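Local coordinates for hypothetical protein (Trypanosoma cruzi, PDB 1YZV), which is of unknown function but, as a member of the isochorismatase family, is probably a hydrolase or a related enzyme, at residues F24-Q29 with L125-A130; A50-A55 with Q179-A184. All blocks are in the same frame, centred on the assembly; numbering follows the deposited sequence.

Contact 1 (F24-Q29 with L125-A130); sequences FCCDIQ and LQTAAA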
loop_
_atom_site.group_PDB
_atom_site.type_symbol
_atom_site.label_atom_id
_atom_site.label_comp_id
_atom_site.label_asym_id
_atom_site.label_seq_id
_atom_site.Cartn_x
_atom_site.Cartn_y
_atom_site.Cartn_z
ATOM N N PHE A 24 23.729 5.220 -6.823
ATOM C CA PHE A 24 24.106 5.503 -5.429
ATOM C C PHE A 24 24.135 4.234 -4.590
ATOM O O PHE A 24 23.090 3.711 -4.200
ATOM C CB PHE A 24 23.131 6.462 -4.784
ATOM C CG PHE A 24 23.392 7.928 -5.072
ATOM C CD1 PHE A 24 24.033 8.347 -6.219
ATOM C CD2 PHE A 24 22.986 8.896 -4.161
ATOM C CE1 PHE A 24 24.320 9.684 -6.417
ATOM C CE2 PHE A 24 23.244 10.232 -4.362
ATOM C CZ PHE A 24 23.892 10.634 -5.510
ATOM N N CYS A 25 25.355 3.808 -4.279
ATOM C CA CYS A 25 25.657 2.633 -3.477
ATOM C C CYS A 25 25.931 3.073 -2.020
ATOM O O CYS A 25 26.986 3.596 -1.690
ATOM C CB CYS A 25 26.886 1.959 -4.073
ATOM S SG CYS A 25 27.453 0.466 -3.240
ATOM N N CYS A 26 24.922 2.926 -1.196
ATOM C CA CYS A 26 24.891 3.456 0.163
ATOM C C CYS A 26 25.487 2.489 1.178
ATOM O O CYS A 26 24.840 1.520 1.560
ATOM C CB CYS A 26 23.443 3.734 0.551
ATOM S SG CYS A 26 23.201 4.917 1.782
ATOM N N ASP A 27 26.727 2.740 1.582
ATOM C CA ASP A 27 27.273 2.184 2.843
ATOM C C ASP A 27 27.187 0.636 2.982
ATOM O O ASP A 27 26.870 0.103 4.054
ATOM C CB ASP A 27 26.546 2.844 4.034
ATOM C CG ASP A 27 26.701 4.364 4.082
ATOM O OD1 ASP A 27 27.369 4.981 3.196
ATOM O OD2 ASP A 27 25.943 4.973 4.901
ATOM N N ILE A 28 27.551 -0.086 1.923
ATOM C CA ILE A 28 27.555 -1.541 1.967
ATOM C C ILE A 28 28.930 -1.972 2.456
ATOM O O ILE A 28 29.786 -2.362 1.667
ATOM C CB ILE A 28 27.220 -2.177 0.610
ATOM C CG1 ILE A 28 25.837 -1.653 0.143
ATOM C CG2 ILE A 28 27.201 -3.708 0.723
ATOM C CD1 ILE A 28 25.349 -2.229 -1.152
ATOM N N GLN A 29 29.109 -1.850 3.763
ATOM C CA GLN A 29 30.421 -1.961 4.397
ATOM C C GLN A 29 30.570 -3.221 5.243
ATOM O O GLN A 29 29.580 -3.821 5.684
ATOM C CB GLN A 29 30.669 -0.719 5.277
ATOM C CG GLN A 29 30.730 0.564 4.481
ATOM C CD GLN A 29 30.472 1.789 5.362
ATOM O OE1 GLN A 29 29.455 2.473 5.204
ATOM N NE2 GLN A 29 31.412 2.086 6.268
ATOM N N LEU A 125 16.658 5.787 3.200
ATOM C CA LEU A 125 15.520 6.642 3.399
ATOM C C LEU A 125 15.865 8.135 3.321
ATOM O O LEU A 125 15.148 8.902 2.664
ATOM C CB LEU A 125 14.886 6.358 4.759
ATOM C CG LEU A 125 13.621 7.153 5.093
ATOM C CD1 LEU A 125 12.532 6.858 4.100
ATOM C CD2 LEU A 125 13.138 6.908 6.535
ATOM N N GLN A 126 16.818 8.569 4.142
ATOM C CA GLN A 126 17.200 9.966 4.178
ATOM C C GLN A 126 17.821 10.499 2.863
ATOM O O GLN A 126 17.631 11.653 2.513
ATOM C CB GLN A 126 18.106 10.288 5.393
ATOM C CG GLN A 126 17.403 9.933 6.700
ATOM C CD GLN A 126 18.049 10.459 7.923
ATOM O OE1 GLN A 126 18.725 11.507 7.898
ATOM N NE2 GLN A 126 17.847 9.745 9.033
ATOM N N THR A 127 18.538 9.653 2.146
ATOM C CA THR A 127 19.065 10.004 0.820
ATOM C C THR A 127 17.930 10.220 -0.179
ATOM O O THR A 127 17.950 11.171 -0.948
ATOM C CB THR A 127 20.073 8.924 0.322
ATOM O OG1 THR A 127 21.156 8.776 1.260
ATOM C CG2 THR A 127 20.637 9.266 -1.051
ATOM N N ALA A 128 16.941 9.327 -0.184
ATOM C CA ALA A 128 15.781 9.469 -1.061
ATOM C C ALA A 128 15.090 10.801 -0.791
ATOM O O ALA A 128 14.754 11.515 -1.731
ATOM C CB ALA A 128 14.780 8.321 -0.875
ATOM N N ALA A 129 14.856 11.103 0.477
ATOM C CA ALA A 129 14.210 12.335 0.842
ATOM C C ALA A 129 15.000 13.539 0.352
ATOM O O ALA A 129 14.416 14.499 -0.154
ATOM C CB ALA A 129 13.997 12.406 2.372
ATOM N N ALA A 130 16.311 13.525 0.576
ATOM C CA ALA A 130 17.195 14.619 0.133
ATOM C C ALA A 130 17.188 14.804 -1.408
ATOM O O ALA A 130 17.112 15.928 -1.909
ATOM C CB ALA A 130 18.617 14.369 0.638
#
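Phe24 and Thr127 carry this contact, the methyl of the threonine coming up to the rim of the aromatic ring. Thr127 CG2 lies 3.9 Å from Phe24 CD2, at the edge of the ring and in its plane, without touching a face. Beside it Cys26 points its thiol the same way, but SG stays 4.4 Å from Thr127 OG1, a distance of packing only. These three buried residues are small or apolar where they meet, as suits a strand lying under a helix.

The branches of Thr127 are divided by its first torsion (chi1 -58°): the methyl, anti to the backbone N, is set against Phe24, while the hydroxyl, beside that nitrogen, lies on the Cys26 side. The hydroxyl is satisfied within the protein, hydrogen-bonded to the carbonyl of Cys123 one turn earlier and to Met96 N. Met96 also packs against Phe24 and Cys26 and thus touches both the strand and the helix, while Val113 and Leu115 of the adjoining strand also touch the Phe24 side chain.

Phe24 and Cys26 share one face of the strand, and Cys25 looks to the other. The strand ends at Cys26, and the next residue, Asp27, forms a salt bridge with Lys91 and touches Cys123, near the start of helix 120-133. An aspartate, a lysine and a cysteine gathered at the C-terminal ends of the parallel strands are consistent with the catalytic triad of the isochorismatase superfamily, so the contact probably lies next to the active site of this alpha/beta/alpha fold.

Contact 2 (A50-A55 with Q179-A184); sequences AGLHTA and QLLKDA
Leu52 reaches out of helix 39-56 and lays its forked end over the methyls of two consecutive leucines. Its CD2 approaches CD1 of Leu180 to 3.6 Å. The other branch is more loosely set, with Leu52 CD1 4.4 Å from CD1 of Leu181. With CG anti to the backbone N (chi1 -178°), the side chain of Leu52 extends away from its own helix. Leu180 also starts off toward helix 39-56, and together the two side chains bridge backbones whose nearest CA atoms, those of Leu52 and Leu180, are 9.8 Å apart. Leu181 starts off to one flank and only its end bends in. Branched aliphatic groups fit here because the contact is buried and wholly apolar.

Other parts of the chain complete the cluster. Phe23 of strand 20-26 lies against both Leu52 and Leu180, and Ile192 and Phe189 of helix 189-197 pack on Leu52 and Leu181 respectively.

Just beyond Leu181 the helix stops: Lys182 takes a positive phi and its side chain curls back, NZ meeting Gln179 O at 2.6 Å. The ammonium approaches that carbonyl at a C=O...N angle of 134°, tilted 16° from its plane. It bonds Leu13 O as well, so two backbone oxygens hold the lysine near the helix terminus. This end of the helix also meets a neighbouring subunit: Gln179 packs on its Leu125 and Lys182 on its Gln126. The leucine cluster itself, joining two helices over strand 20-26, is helix-on-sheet packing in one outer layer of the alpha/beta/alpha sandwich.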
loop_
_atom_site.group_PDB
_atom_site.type_symbol
_atom_site.label_atom_id
_atom_site.label_comp_id
_atom_site.label_asym_id
_atom_site.label_seq_id
_atom_site.Cartn_x
_atom_site.Cartn_y
_atom_site.Cartn_z
ATOM N N ALA A 50 27.150 -2.191 -11.111
ATOM C CA ALA A 50 28.530 -1.919 -11.555
ATOM C C ALA A 50 28.710 -2.372 -12.991
ATOM O O ALA A 50 29.225 -1.608 -13.800
ATOM C CB ALA A 50 29.570 -2.572 -10.630
ATOM N N GLY A 51 28.234 -3.577 -13.319
ATOM C CA GLY A 51 28.288 -4.081 -14.676
ATOM C C GLY A 51 27.458 -3.250 -15.645
ATOM O O GLY A 51 27.881 -2.944 -16.766
ATOM N N LEU A 52 26.255 -2.870 -15.233
ATOM C CA LEU A 52 25.450 -1.976 -16.050
ATOM C C LEU A 52 26.130 -0.611 -16.333
ATOM O O LEU A 52 26.207 -0.156 -17.488
ATOM C CB LEU A 52 24.084 -1.778 -15.380
ATOM C CG LEU A 52 23.108 -0.895 -16.178
ATOM C CD1 LEU A 52 22.844 -1.479 -17.553
ATOM C CD2 LEU A 52 21.840 -0.672 -15.373
ATOM N N HIS A 53 26.570 0.050 -15.277
ATOM C CA HIS A 53 27.286 1.310 -15.336
ATOM C C HIS A 53 28.454 1.241 -16.343
ATOM O O HIS A 53 28.638 2.139 -17.183
ATOM C CB HIS A 53 27.825 1.658 -13.937
ATOM C CG HIS A 53 28.940 2.665 -13.937
ATOM N ND1 HIS A 53 28.715 4.030 -13.955
ATOM C CD2 HIS A 53 30.285 2.502 -13.901
ATOM C CE1 HIS A 53 29.873 4.653 -13.850
ATOM N NE2 HIS A 53 30.842 3.753 -13.864
ATOM N N THR A 54 29.236 0.169 -16.255
ATOM C CA THR A 54 30.392 -0.027 -17.173
ATOM C C THR A 54 29.969 -0.228 -18.626
ATOM O O THR A 54 30.553 0.397 -19.521
ATOM C CB THR A 54 31.301 -1.163 -16.653
ATOM O OG1 THR A 54 31.841 -0.719 -15.401
ATOM C CG2 THR A 54 32.430 -1.489 -17.634
ATOM N N ALA A 55 28.844 -0.914 -18.838
ATOM C CA ALA A 55 28.275 -1.063 -20.194
ATOM C C ALA A 55 27.724 0.251 -20.779
ATOM O O ALA A 55 27.843 0.510 -22.012
ATOM C CB ALA A 55 27.185 -2.102 -20.197
ATOM N N GLN A 179 14.084 -1.071 -17.542
ATOM C CA GLN A 179 13.596 0.327 -17.640
ATOM C C GLN A 179 14.558 1.273 -18.361
ATOM O O GLN A 179 14.134 2.133 -19.154
ATOM C CB GLN A 179 13.268 0.931 -16.263
ATOM C CG GLN A 179 11.998 0.387 -15.639
ATOM C CD GLN A 179 11.892 0.766 -14.146
ATOM O OE1 GLN A 179 12.115 1.902 -13.796
ATOM N NE2 GLN A 179 11.599 -0.202 -13.296
ATOM N N LEU A 180 15.843 1.120 -18.091
ATOM C CA LEU A 180 16.857 1.977 -18.691
ATOM C C LEU A 180 17.042 1.640 -20.157
ATOM O O LEU A 180 17.499 2.483 -20.885
ATOM C CB LEU A 180 18.190 1.875 -17.959
ATOM C CG LEU A 180 18.174 2.510 -16.589
ATOM C CD1 LEU A 180 19.302 1.922 -15.690
ATOM C CD2 LEU A 180 18.246 4.057 -16.717
ATOM N N LEU A 181 16.859 0.365 -20.532
ATOM C CA LEU A 181 17.054 -0.089 -21.910
ATOM C C LEU A 181 15.851 -0.010 -22.844
ATOM O O LEU A 181 16.035 0.160 -24.058
ATOM C CB LEU A 181 17.606 -1.509 -21.950
ATOM C CG LEU A 181 19.125 -1.671 -21.872
ATOM C CD1 LEU A 181 19.750 -0.924 -20.698
ATOM C CD2 LEU A 181 19.357 -3.096 -21.710
ATOM N N LYS A 182 14.673 -0.375 -22.340
ATOM C CA LYS A 182 13.384 -0.276 -23.064
ATOM C C LYS A 182 13.076 -1.225 -24.233
ATOM O O LYS A 182 11.890 -1.452 -24.522
ATOM C CB LYS A 182 13.051 1.182 -23.476
ATOM C CG LYS A 182 13.103 2.112 -22.232
ATOM C CD LYS A 182 12.104 3.217 -22.200
ATOM C CE LYS A 182 12.175 4.010 -20.832
ATOM N NZ LYS A 182 11.840 3.328 -19.454
ATOM N N ASP A 183 14.088 -1.859 -24.808
ATOM C CA ASP A 183 13.943 -2.578 -26.051
ATOM C C ASP A 183 15.155 -3.530 -26.214
ATOM O O ASP A 183 16.306 -3.131 -26.013
ATOM C CB ASP A 183 13.805 -1.518 -27.184
ATOM C CG ASP A 183 13.449 -2.102 -28.541
ATOM O OD1 ASP A 183 14.060 -3.110 -28.965
ATOM O OD2 ASP A 183 12.666 -1.443 -29.258
ATOM N N ALA A 184 14.895 -4.802 -26.548
ATOM C CA ALA A 184 15.959 -5.769 -26.757
ATOM C C ALA A 184 16.846 -5.471 -27.935
ATOM O O ALA A 184 17.907 -6.099 -28.071
ATOM C CB ALA A 184 15.375 -7.212 -26.906
#

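In the fold
Strand 20-26 links the two contacts: it is part of contact 1, where Phe24 and Cys26 meet helix 120-133, and, through Phe23 on its other face, it lies against the leucines that join helices 39-56 and 173-181 in contact 2. The centres of the contacts are 21 Å apart, on opposite sides of the chain's centre, and their nearest atoms are about 8 Å apart without touching. Contact 1 lies beside the probable active site at the C-terminal ends of the parallel strands; contact 2 belongs to the hydrophobic core of the other layer. Assembly brings the two regions together, since Gln126 of the helix in contact 1 packs on Lys182 of another subunit.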